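Local coordinates for erythromycin C-12 hydroxylase (PDB 2JJN), which hydroxylates erythromycin D at C-12 of its macrolactone ring to give erythromycin C, using heme b, molecular oxygen and NADPH, at residues 247-250 and 251-255; 359-362 and 363-367; 275-278 and 279-283. The protein carries 2 engineered substitutions. All coordinates share one frame; numbering follows the deposited sequence. Where two conformers were deposited one is given.

Contact 1 of 3, residues 247-250 and 251-255; sequences TVLL and GNIVR
Leu-249 and Ile-253 meet one turn apart on helix I, the long central helix of the cytochrome P450 fold (228-259). The Ile-253 side chain runs back along the helix. CB of Ile-253 sits 3.5 Å from Leu-250 O. CG1 of Ile-253 lies anti to the carbonyl carbon (chi1 -77°), which brings it to 3.4 Å from Leu-249 O. At the tip, CD1 of Ile-253 reaches CG of Leu-249 at 3.9 Å, the two side chains passing at a slant. The backbones of the same pair are joined by a short helical bond, Ile-253 N to Leu-249 O at 2.8 Å. Leu-249 also touches the heme, and both residues pack on Val-281 and Asn-363 of two neighbouring helices.

Round the helix, Val-248 and Asn-252 lie alongside each other, with CG1 of Val-248 3.7 Å from ND2 of Asn-252. The amide is held at both ends in this buried setting: ND2 donates to the backbone oxygens of Leu-394 and Arg-285, which leaves OD1 as the acceptor. OD1 of Asn-252 stands 3.3 Å from Val-248 O, another acceptor; a bond from Arg-255 probably eases the repulsion between the two oxygens. Arg-255 NH2, with OD1 in the plane of its guanidinium group, binds Asn-252 OD1 at 2.8 Å from well above the amide plane.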
ATOM      1  N   THR A 247       5.129  -3.503   4.198  1.00 24.75           N
ATOM      2  CA  THR A 247       6.306  -2.992   4.914  1.00 22.89           C
ATOM      3  C   THR A 247       6.016  -1.659   5.668  1.00 23.48           C
ATOM      4  O   THR A 247       6.296  -1.549   6.855  1.00 24.72           O
ATOM      5  CB  THR A 247       7.453  -2.775   3.945  1.00 25.03           C
ATOM      6  OG1 THR A 247       7.779  -4.051   3.367  1.00 25.58           O
ATOM      7  CG2 THR A 247       8.727  -2.142   4.619  1.00 24.21           C
ATOM      8  N   VAL A 248       5.432  -0.693   4.982  1.00 20.28           N
ATOM      9  CA  VAL A 248       5.027   0.570   5.613  1.00 19.04           C
ATOM     10  C   VAL A 248       3.982   0.355   6.726  1.00 17.69           C
ATOM     11  O   VAL A 248       4.064   0.995   7.788  1.00 18.36           O
ATOM     12  CB  VAL A 248       4.483   1.498   4.493  1.00 18.99           C
ATOM     13  CG1 VAL A 248       3.813   2.706   5.100  1.00 19.86           C
ATOM     14  CG2 VAL A 248       5.687   1.888   3.531  1.00 20.89           C
ATOM     15  N   LEU A 249       2.995  -0.499   6.492  1.00 18.43           N
ATOM     16  CA  LEU A 249       1.954  -0.694   7.512  1.00 17.76           C
ATOM     17  C   LEU A 249       2.537  -1.265   8.791  1.00 18.03           C
ATOM     18  O   LEU A 249       2.212  -0.782   9.884  1.00 17.41           O
ATOM     19  CB  LEU A 249       0.846  -1.594   7.010  1.00 18.31           C
ATOM     20  CG  LEU A 249      -0.278  -1.815   8.025  1.00 18.24           C
ATOM     21  CD1 LEU A 249      -0.900  -0.508   8.428  1.00 20.59           C
ATOM     22  CD2 LEU A 249      -1.378  -2.733   7.442  1.00 20.92           C
ATOM     23  N   LEU A 250       3.416  -2.270   8.660  1.00 18.43           N
ATOM     24  CA  LEU A 250       3.922  -2.885   9.913  1.00 18.51           C
ATOM     25  C   LEU A 250       4.715  -1.876  10.731  1.00 18.34           C
ATOM     26  O   LEU A 250       4.555  -1.809  11.970  1.00 17.80           O
ATOM     27  CB  LEU A 250       4.774  -4.113   9.606  1.00 19.83           C
ATOM     28  CG  LEU A 250       5.281  -4.852  10.856  1.00 18.90           C
ATOM     29  CD1 LEU A 250       4.074  -5.276  11.696  1.00 20.53           C
ATOM     30  CD2 LEU A 250       6.105  -6.088  10.470  1.00 21.56           C
ATOM     31  N   GLY A 251       5.547  -1.056  10.071  1.00 18.23           N
ATOM     32  CA  GLY A 251       6.237   0.062  10.784  1.00 18.13           C
ATOM     33  C   GLY A 251       5.190   0.960  11.467  1.00 18.17           C
ATOM     34  O   GLY A 251       5.340   1.342  12.628  1.00 18.65           O
ATOM     35  N   ASN A 252       4.128   1.331  10.730  1.00 17.98           N
ATOM     36  CA  ASN A 252       3.112   2.229  11.260  1.00 17.41           C
ATOM     37  C   ASN A 252       2.418   1.621  12.459  1.00 17.53           C
ATOM     38  O   ASN A 252       2.082   2.348  13.399  1.00 18.04           O
ATOM     39  CB  ASN A 252       2.096   2.592  10.166  1.00 17.06           C
ATOM     40  CG  ASN A 252       2.730   3.540   9.114  1.00 18.05           C
ATOM     41  OD1 ASN A 252       3.892   3.963   9.266  1.00 17.96           O
ATOM     42  ND2 ASN A 252       1.939   3.935   8.100  1.00 17.72           N
ATOM     43  N   ILE A 253       2.216   0.306  12.435  1.00 16.68           N
ATOM     44  CA  ILE A 253       1.531  -0.358  13.556  1.00 16.89           C
ATOM     45  C   ILE A 253       2.432  -0.248  14.766  1.00 17.41           C
ATOM     46  O   ILE A 253       1.968   0.153  15.833  1.00 17.77           O
ATOM     47  CB  ILE A 253       1.310  -1.860  13.196  1.00 16.99           C
ATOM     48  CG1 ILE A 253       0.126  -1.977  12.220  1.00 18.04           C
ATOM     49  CG2 ILE A 253       1.052  -2.667  14.453  1.00 19.46           C
ATOM     50  CD1 ILE A 253      -0.019  -3.370  11.609  1.00 18.99           C
ATOM     51  N   VAL A 254       3.718  -0.572  14.627  1.00 17.53           N
ATOM     52  CA  VAL A 254       4.558  -0.483  15.824  1.00 17.35           C
ATOM     53  C   VAL A 254       4.731   0.949  16.318  1.00 17.83           C
ATOM     54  O   VAL A 254       4.679   1.231  17.557  1.00 18.63           O
ATOM     55  CB  VAL A 254       5.939  -1.134  15.548  1.00 16.67           C
ATOM     56  CG1 VAL A 254       6.869  -0.892  16.765  1.00 17.69           C
ATOM     57  CG2 VAL A 254       5.693  -2.625  15.287  1.00 18.40           C
ATOM     58  N   ARG A 255       4.870   1.899  15.385  1.00 18.26           N
ATOM     59  CA  ARG A 255       4.942   3.315  15.783  1.00 17.93           C
ATOM     60  C   ARG A 255       3.694   3.797  16.532  1.00 18.30           C
ATOM     61  O   ARG A 255       3.788   4.506  17.565  1.00 18.57           O
ATOM     62  CB  ARG A 255       5.145   4.209  14.552  1.00 20.52           C
ATOM     63  CG  ARG A 255       6.505   4.309  14.022  1.00 24.20           C
ATOM     64  CD  ARG A 255       6.571   5.741  13.348  1.00 24.33           C
ATOM     65  NE  ARG A 255       5.790   5.700  12.113  1.00 23.79           N
ATOM     66  CZ  ARG A 255       5.209   6.735  11.493  1.00 25.97           C
ATOM     67  NH1 ARG A 255       5.169   7.967  12.028  1.00 26.91           N
ATOM     68  NH2 ARG A 255       4.610   6.496  10.320  1.00 21.71           N
TER

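Contact 2 of 3, residues 359-362 and 363-367; sequences ARLE and NRVAL. With HEM (protoporphyrin IX containing Fe), chain B.
The L helix of the P450 fold (356-374) follows closely on Cys-353, the axial ligand of the heme iron, and in its first turns Asn-363 reaches back to Ala-359. Two donors of Asn-363 grip one carbonyl. Its backbone N bonds Ala-359 O at 3.0 Å, as the helix requires, and its side-chain ND2 adds a second, nearly straight bond to Ala-359 O at 2.9 Å. They arrive from opposite faces of the carbonyl plane. CG of Asn-363 lies anti to the carbonyl carbon (chi1 -79°), and chi2 near -84° swings the amide until Ala-359 O falls in its plane. The ND2 bond restrains the rotation of this buried amide, which also packs against Leu-249 and Leu-250 of helix I.

The methyl group of Ala-359 faces the cofactor, with CB 3.6 Å from the vinyl carbon CAB of the heme. L helix and heme thus meet directly, close to the thiolate side that P450 enzymes build around the conserved cysteine. A water occupies another coordination position, 2.2 Å from the iron.

On another side of the helix, Leu-361 and Val-365 point the same way, CD1 of the leucine lying 4.0 Å from CG2 of the valine. Arg-364 bends at chi3 and slants across Leu-361, so that its NH2 comes within 3.4 Å of Leu-361 CD1. The charge of this guanidinium group is met by Glu-368 at NH1 and by Glu-115 at NH2.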
ATOM      1  N   ALA A 359      -2.680  -8.675   3.030  1.00 21.16           N
ATOM      2  CA  ALA A 359      -2.164  -7.577   3.874  1.00 21.62           C
ATOM      3  C   ALA A 359      -2.602  -7.752   5.320  1.00 21.20           C
ATOM      4  O   ALA A 359      -1.790  -7.613   6.276  1.00 21.85           O
ATOM      5  CB  ALA A 359      -2.719  -6.240   3.329  1.00 22.64           C
ATOM      6  N   ARG A 360      -3.886  -8.034   5.506  1.00 20.75           N
ATOM      7  CA  ARG A 360      -4.425  -8.204   6.851  1.00 19.75           C
ATOM      8  C   ARG A 360      -3.798  -9.417   7.529  1.00 19.72           C
ATOM      9  O   ARG A 360      -3.568  -9.368   8.761  1.00 20.80           O
ATOM     10  CB  ARG A 360      -5.955  -8.339   6.834  1.00 20.33           C
ATOM     11  CG  ARG A 360      -6.606  -6.978   6.573  1.00 19.50           C
ATOM     12  CD  ARG A 360      -8.104  -7.171   6.280  1.00 23.03           C
ATOM     13  NE  ARG A 360      -8.759  -5.848   6.304  1.00 22.63           N
ATOM     14  CZ  ARG A 360      -9.732  -5.457   5.477  1.00 25.15           C
ATOM     15  NH1 ARG A 360     -10.111  -6.253   4.494  1.00 22.32           N
ATOM     16  NH2 ARG A 360     -10.285  -4.232   5.627  1.00 20.83           N
ATOM     17  N   LEU A 361      -3.584 -10.484   6.762  1.00 19.62           N
ATOM     18  CA  LEU A 361      -3.021 -11.728   7.339  1.00 19.73           C
ATOM     19  C   LEU A 361      -1.548 -11.517   7.717  1.00 19.51           C
ATOM     20  O   LEU A 361      -1.118 -11.884   8.839  1.00 19.23           O
ATOM     21  CB  LEU A 361      -3.167 -12.848   6.302  1.00 19.61           C
ATOM     22  CG  LEU A 361      -2.594 -14.189   6.754  1.00 19.98           C
ATOM     23  CD1 LEU A 361      -3.267 -14.737   8.022  1.00 19.77           C
ATOM     24  CD2 LEU A 361      -2.705 -15.187   5.567  1.00 20.37           C
ATOM     25  N   GLU A 362      -0.794 -10.926   6.824  1.00 19.12           N
ATOM     26  CA  GLU A 362       0.612 -10.703   7.130  1.00 18.80           C
ATOM     27  C   GLU A 362       0.808  -9.806   8.350  1.00 18.94           C
ATOM     28  O   GLU A 362       1.649 -10.081   9.212  1.00 18.73           O
ATOM     29  CB  GLU A 362       1.320 -10.075   5.937  1.00 19.58           C
ATOM     30  CG  GLU A 362       1.310 -10.964   4.697  0.50 19.03           C
ATOM     31  CD  GLU A 362       2.250 -10.448   3.617  0.50 23.41           C
ATOM     32  OE1 GLU A 362       1.936 -10.573   2.414  0.50 21.07           O
ATOM     33  OE2 GLU A 362       3.296  -9.881   3.946  0.50 22.09           O
ATOM     34  N   ASN A 363      -0.027  -8.777   8.469  1.00 18.07           N
ATOM     35  CA  ASN A 363       0.199  -7.842   9.578  1.00 18.48           C
ATOM     36  C   ASN A 363      -0.379  -8.395  10.893  1.00 18.37           C
ATOM     37  O   ASN A 363       0.181  -8.131  11.983  1.00 18.70           O
ATOM     38  CB  ASN A 363      -0.358  -6.456   9.207  1.00 18.67           C
ATOM     39  CG  ASN A 363       0.583  -5.742   8.325  1.00 20.00           C
ATOM     40  OD1 ASN A 363       1.520  -5.111   8.824  1.00 24.43           O
ATOM     41  ND2 ASN A 363       0.398  -5.878   7.019  1.00 22.27           N
ATOM     42  N   ARG A 364      -1.445  -9.205  10.837  1.00 18.53           N
ATOM     43  CA  ARG A 364      -1.934  -9.877  12.035  1.00 19.22           C
ATOM     44  C   ARG A 364      -0.833 -10.787  12.566  1.00 18.97           C
ATOM     45  O   ARG A 364      -0.490 -10.760  13.761  1.00 19.36           O
ATOM     46  CB  ARG A 364      -3.173 -10.728  11.713  1.00 18.69           C
ATOM     47  CG  ARG A 364      -3.581 -11.561  12.934  1.00 20.36           C
ATOM     48  CD  ARG A 364      -4.933 -12.270  12.705  1.00 23.88           C
ATOM     49  NE  ARG A 364      -4.920 -13.329  11.689  1.00 24.13           N
ATOM     50  CZ  ARG A 364      -4.582 -14.609  11.907  1.00 25.23           C
ATOM     51  NH1 ARG A 364      -4.078 -15.008  13.082  1.00 26.76           N
ATOM     52  NH2 ARG A 364      -4.776 -15.518  10.936  1.00 25.42           N
ATOM     53  N   VAL A 365      -0.330 -11.633  11.680  1.00 19.08           N
ATOM     54  CA  VAL A 365       0.663 -12.613  12.112  1.00 18.74           C
ATOM     55  C   VAL A 365       1.911 -11.909  12.626  1.00 19.35           C
ATOM     56  O   VAL A 365       2.450 -12.256  13.673  1.00 19.54           O
ATOM     57  CB  VAL A 365       0.996 -13.607  10.981  1.00 19.43           C
ATOM     58  CG1 VAL A 365       2.150 -14.511  11.408  1.00 19.34           C
ATOM     59  CG2 VAL A 365      -0.222 -14.464  10.648  1.00 21.08           C
ATOM     60  N   ALA A 366       2.348 -10.879  11.915  1.00 17.96           N
ATOM     61  CA  ALA A 366       3.538 -10.168  12.372  1.00 17.93           C
ATOM     62  C   ALA A 366       3.331  -9.561  13.769  1.00 17.71           C
ATOM     63  O   ALA A 366       4.243  -9.660  14.647  1.00 18.40           O
ATOM     64  CB  ALA A 366       3.914  -9.074  11.375  1.00 19.11           C
ATOM     65  N   LEU A 367       2.191  -8.910  13.997  1.00 17.53           N
ATOM     66  CA  LEU A 367       1.985  -8.341  15.319  1.00 16.97           C
ATOM     67  C   LEU A 367       1.841  -9.436  16.410  1.00 18.02           C
ATOM     68  O   LEU A 367       2.412  -9.291  17.523  1.00 18.34           O
ATOM     69  CB  LEU A 367       0.787  -7.403  15.316  1.00 16.39           C
ATOM     70  CG  LEU A 367       0.509  -6.673  16.644  1.00 17.23           C
ATOM     71  CD1 LEU A 367       1.751  -5.907  17.061  1.00 20.09           C
ATOM     72  CD2 LEU A 367      -0.666  -5.689  16.455  1.00 18.60           C
TER
HETATM   73  CHA HEM B 412      -5.263  -1.765  -5.103  1.00 12.24           C
HETATM   74  CHB HEM B 412      -3.846  -0.193  -0.706  1.00 10.52           C
HETATM   75  CHC HEM B 412      -1.715  -4.471   0.101  1.00 14.69           C
HETATM   76  CHD HEM B 412      -2.422  -5.718  -4.548  1.00 13.38           C
HETATM   77  C1A HEM B 412      -5.101  -1.032  -3.945  1.00 11.79           C
HETATM   78  C2A HEM B 412      -5.665   0.305  -3.725  1.00 11.12           C
HETATM   79  C3A HEM B 412      -5.264   0.743  -2.528  1.00 10.18           C
HETATM   80  C4A HEM B 412      -4.429  -0.286  -1.939  1.00 10.32           C
HETATM   81  CMA HEM B 412      -5.580   2.107  -1.876  1.00 10.50           C
HETATM   82  CAA HEM B 412      -6.590   1.058  -4.699  1.00 11.83           C
HETATM   83  CBA HEM B 412      -5.802   1.778  -5.778  1.00 12.51           C
HETATM   84  CGA HEM B 412      -6.673   2.739  -6.590  1.00 13.91           C
HETATM   85  O1A HEM B 412      -7.905   2.836  -6.327  1.00 13.54           O
HETATM   86  O2A HEM B 412      -6.099   3.364  -7.536  1.00 12.07           O
HETATM   87  C1B HEM B 412      -3.147  -1.239  -0.100  1.00 11.04           C
HETATM   88  C2B HEM B 412      -2.659  -1.228   1.255  1.00 11.14           C
HETATM   89  C3B HEM B 412      -2.070  -2.425   1.488  1.00 12.51           C
HETATM   90  C4B HEM B 412      -2.194  -3.187   0.251  1.00 12.70           C
HETATM   91  CMB HEM B 412      -2.867   0.009   2.154  1.00 12.64           C
HETATM   92  CAB HEM B 412      -1.345  -2.976   2.730  1.00 14.56           C
HETATM   93  CBB HEM B 412      -1.744  -2.635   3.913  1.00 16.65           C
HETATM   94  C1C HEM B 412      -1.720  -5.174  -1.085  1.00 13.35           C
HETATM   95  C2C HEM B 412      -1.149  -6.498  -1.270  1.00 14.47           C
HETATM   96  C3C HEM B 412      -1.342  -6.845  -2.560  1.00 13.07           C
HETATM   97  C4C HEM B 412      -2.059  -5.753  -3.223  1.00 12.68           C
HETATM   98  CMC HEM B 412      -0.465  -7.288  -0.122  1.00 15.87           C
HETATM   99  CAC HEM B 412      -0.901  -8.116  -3.311  1.00 17.74           C
HETATM  100  CBC HEM B 412      -0.942  -9.332  -2.766  1.00 22.66           C
HETATM  101  C1D HEM B 412      -3.217  -4.749  -5.081  1.00 11.76           C
HETATM  102  C2D HEM B 412      -3.641  -4.762  -6.444  1.00 13.95           C
HETATM  103  C3D HEM B 412      -4.525  -3.570  -6.612  1.00 12.38           C
HETATM  104  C4D HEM B 412      -4.554  -2.920  -5.335  1.00 10.73           C
HETATM  105  CMD HEM B 412      -3.265  -5.804  -7.541  1.00 14.33           C
HETATM  106  CAD HEM B 412      -5.239  -3.095  -7.890  1.00 11.56           C
HETATM  107  CBD HEM B 412      -6.674  -3.651  -7.968  1.00 11.86           C
HETATM  108  CGD HEM B 412      -7.383  -3.080  -9.157  1.00 13.11           C
HETATM  109  O1D HEM B 412      -6.910  -2.103  -9.763  1.00 12.77           O
HETATM  110  O2D HEM B 412      -8.452  -3.629  -9.498  1.00 12.70           O
HETATM  111  NA  HEM B 412      -4.358  -1.385  -2.806  1.00 10.32           N
HETATM  112  NB  HEM B 412      -2.817  -2.435  -0.730  1.00 10.64           N
HETATM  113  NC  HEM B 412      -2.232  -4.767  -2.302  1.00 10.67           N
HETATM  114  ND  HEM B 412      -3.782  -3.631  -4.435  1.00 10.46           N
HETATM  115 FE   HEM B 412      -3.434  -3.106  -2.504  1.00 12.77          FE
HETATM  116  O   HOH W   1      -1.604  -2.056  -3.187  1.00 27.42           O

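Contact 3 of 3, residues 275-278 and 279-283; sequences PAIV and EEVLR
Successive i to i+4 bonds carry the backbone through Pro-275 to Leu-282 as regular alpha helix, among them Val-281 N to Ile-277 O at 2.9 Å. At the first turn, Pro-275 and Glu-279 are joined a second time through solvent. One water donates to Pro-275 O at 2.8 Å and to Glu-279 OE2 at 2.7 Å. Glu-279 can share this water because its chain is folded: CG is anti to the carbonyl carbon and a further bend at chi2 (-51°) turns the carboxylate back toward the start of the helix, with CG resting against Pro-275 O. The same OE2 is also engaged by Arg-360, while OE1 accepts from Gln-343, so both oxygens of this partly exposed residue have partners.

The apolar contacts are looser. CG2 of Ile-277 lies 4.3 Å from CG2 of Val-281, and CG1 of Val-278 lies 4.2 Å from CD1 of Leu-282. Val-281 packs against helix I, and Leu-282 touches the heme.

Glu-280 shares an i to i+4 backbone bond with Ala-276, its CB close to Ala-276 O, but its carboxylate leads away from residues 275-278. There Arg-283 grips it side-on with two nitrogens: NE binds OE1 of Glu-280 at 2.8 Å, and NH2 binds OE2 of Glu-280 at 2.8 Å. Both oxygens lie in the guanidinium plane, yet the arginine approaches from above the carboxylate plane. OE2 also pairs with Arg-336, and Arg-283 NH1 donates to Pro-329 O. Glu-280 and Arg-283 form the ExxR motif of the P450 K helix, and Arg-336 completes the Glu-Arg-Arg triad characteristic of the family.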
ATOM      1  N   PRO A 275      -6.696  -7.976  14.971  1.00 20.81           N
ATOM      2  CA  PRO A 275      -7.313  -7.470  13.742  1.00 19.20           C
ATOM      3  C   PRO A 275      -7.839  -6.035  13.862  1.00 18.40           C
ATOM      4  O   PRO A 275      -7.692  -5.242  12.891  1.00 19.07           O
ATOM      5  CB  PRO A 275      -8.435  -8.499  13.479  1.00 20.27           C
ATOM      6  CG  PRO A 275      -7.816  -9.758  14.031  1.00 20.99           C
ATOM      7  CD  PRO A 275      -7.197  -9.328  15.319  1.00 20.43           C
ATOM      8  N   ALA A 276      -8.491  -5.708  14.979  1.00 19.16           N
ATOM      9  CA  ALA A 276      -9.049  -4.337  15.130  1.00 20.06           C
ATOM     10  C   ALA A 276      -7.947  -3.292  15.254  1.00 19.59           C
ATOM     11  O   ALA A 276      -8.114  -2.119  14.812  1.00 21.08           O
ATOM     12  CB  ALA A 276      -9.926  -4.302  16.370  1.00 22.18           C
ATOM     13  N   ILE A 277      -6.815  -3.689  15.841  1.00 19.43           N
ATOM     14  CA  ILE A 277      -5.658  -2.785  15.910  1.00 19.13           C
ATOM     15  C   ILE A 277      -5.151  -2.542  14.496  1.00 19.62           C
ATOM     16  O   ILE A 277      -4.877  -1.386  14.101  1.00 19.13           O
ATOM     17  CB  ILE A 277      -4.528  -3.384  16.758  1.00 19.13           C
ATOM     18  CG1 ILE A 277      -4.893  -3.257  18.237  1.00 21.64           C
ATOM     19  CG2 ILE A 277      -3.174  -2.694  16.469  1.00 19.93           C
ATOM     20  CD1 ILE A 277      -3.945  -4.063  19.174  1.00 20.99           C
ATOM     21  N   VAL A 278      -5.075  -3.599  13.688  1.00 20.04           N
ATOM     22  CA  VAL A 278      -4.587  -3.459  12.300  1.00 20.43           C
ATOM     23  C   VAL A 278      -5.533  -2.525  11.509  1.00 20.22           C
ATOM     24  O   VAL A 278      -5.084  -1.650  10.821  1.00 20.67           O
ATOM     25  CB  VAL A 278      -4.435  -4.831  11.631  1.00 21.46           C
ATOM     26  CG1 VAL A 278      -4.095  -4.651  10.150  1.00 20.28           C
ATOM     27  CG2 VAL A 278      -3.331  -5.588  12.295  1.00 21.39           C
ATOM     28  N   GLU A 279      -6.848  -2.710  11.634  1.00 19.33           N
ATOM     29  CA  GLU A 279      -7.778  -1.862  10.922  1.00 19.49           C
ATOM     30  C   GLU A 279      -7.640  -0.404  11.361  1.00 18.55           C
ATOM     31  O   GLU A 279      -7.726   0.495  10.545  1.00 19.61           O
ATOM     32  CB  GLU A 279      -9.232  -2.319  11.162  1.00 20.44           C
ATOM     33  CG  GLU A 279      -9.570  -3.611  10.481  1.00 21.08           C
ATOM     34  CD  GLU A 279      -9.198  -3.606   9.004  1.00 21.27           C
ATOM     35  OE1 GLU A 279      -9.814  -2.840   8.191  1.00 19.95           O
ATOM     36  OE2 GLU A 279      -8.311  -4.402   8.660  1.00 22.13           O
ATOM     37  N   GLU A 280      -7.481  -0.168  12.662  1.00 18.49           N
ATOM     38  CA  GLU A 280      -7.428   1.208  13.147  1.00 18.75           C
ATOM     39  C   GLU A 280      -6.105   1.898  12.739  1.00 17.89           C
ATOM     40  O   GLU A 280      -6.075   3.092  12.446  1.00 19.21           O
ATOM     41  CB  GLU A 280      -7.656   1.263  14.656  1.00 18.44           C
ATOM     42  CG  GLU A 280      -7.659   2.653  15.277  1.00 18.45           C
ATOM     43  CD  GLU A 280      -8.785   3.601  14.823  1.00 19.48           C
ATOM     44  OE1 GLU A 280      -9.515   3.294  13.842  1.00 20.70           O
ATOM     45  OE2 GLU A 280      -8.892   4.675  15.480  1.00 19.39           O
ATOM     46  N   VAL A 281      -4.998   1.148  12.721  1.00 17.66           N
ATOM     47  CA  VAL A 281      -3.758   1.757  12.177  1.00 17.91           C
ATOM     48  C   VAL A 281      -3.909   2.035  10.694  1.00 17.76           C
ATOM     49  O   VAL A 281      -3.481   3.085  10.209  1.00 18.90           O
ATOM     50  CB  VAL A 281      -2.518   0.884  12.464  1.00 17.53           C
ATOM     51  CG1 VAL A 281      -1.268   1.556  11.772  1.00 19.55           C
ATOM     52  CG2 VAL A 281      -2.305   0.728  13.981  1.00 17.98           C
ATOM     53  N   LEU A 282      -4.558   1.135   9.956  1.00 19.25           N
ATOM     54  CA  LEU A 282      -4.827   1.427   8.550  1.00 18.96           C
ATOM     55  C   LEU A 282      -5.624   2.720   8.397  1.00 18.09           C
ATOM     56  O   LEU A 282      -5.345   3.499   7.510  1.00 18.70           O
ATOM     57  CB  LEU A 282      -5.638   0.295   7.919  1.00 18.57           C
ATOM     58  CG  LEU A 282      -4.795  -0.852   7.368  1.00 20.40           C
ATOM     59  CD1 LEU A 282      -5.687  -2.090   7.180  1.00 21.57           C
ATOM     60  CD2 LEU A 282      -4.099  -0.485   6.002  1.00 20.69           C
ATOM     61  N   ARG A 283      -6.613   2.940   9.275  1.00 18.18           N
ATOM     62  CA  ARG A 283      -7.384   4.210   9.186  1.00 17.94           C
ATOM     63  C   ARG A 283      -6.482   5.397   9.556  1.00 18.52           C
ATOM     64  O   ARG A 283      -6.461   6.463   8.887  1.00 17.89           O
ATOM     65  CB  ARG A 283      -8.614   4.179  10.086  1.00 18.66           C
ATOM     66  CG  ARG A 283      -9.468   5.434   9.934  1.00 18.62           C
ATOM     67  CD  ARG A 283     -10.519   5.484  11.068  1.00 18.92           C
ATOM     68  NE  ARG A 283      -9.897   5.713  12.396  1.00 17.99           N
ATOM     69  CZ  ARG A 283      -9.554   6.926  12.843  1.00 18.40           C
ATOM     70  NH1 ARG A 283      -9.763   8.010  12.064  1.00 18.62           N
ATOM     71  NH2 ARG A 283      -8.976   7.085  14.041  1.00 19.43           N
TER
HETATM   72  O   HOH W   2      -7.347  -6.286  10.308  1.00 14.69           O

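The three contacts lie on three different helices, I (contact 1), L (contact 2) and K (contact 3), which pack together beside the heme, their contact centres about 11 Å apart. Contact 1 is wholly buried, with apolar packing beside one buried amide-arginine pair; its Leu-249 touches residues of both other contacts. Contacts 2 and 3 combine buried faces with partly exposed, charged ones, and there the chemistry turns ionic: Arg-360 NE and Glu-279 OE2 form a salt bridge of 2.8 Å between the L and K helices. Leu-367 on Ile-277 extends that junction with apolar packing. Each contact also supplies one heme-pocket residue: Leu-249, Ala-359 and Leu-282.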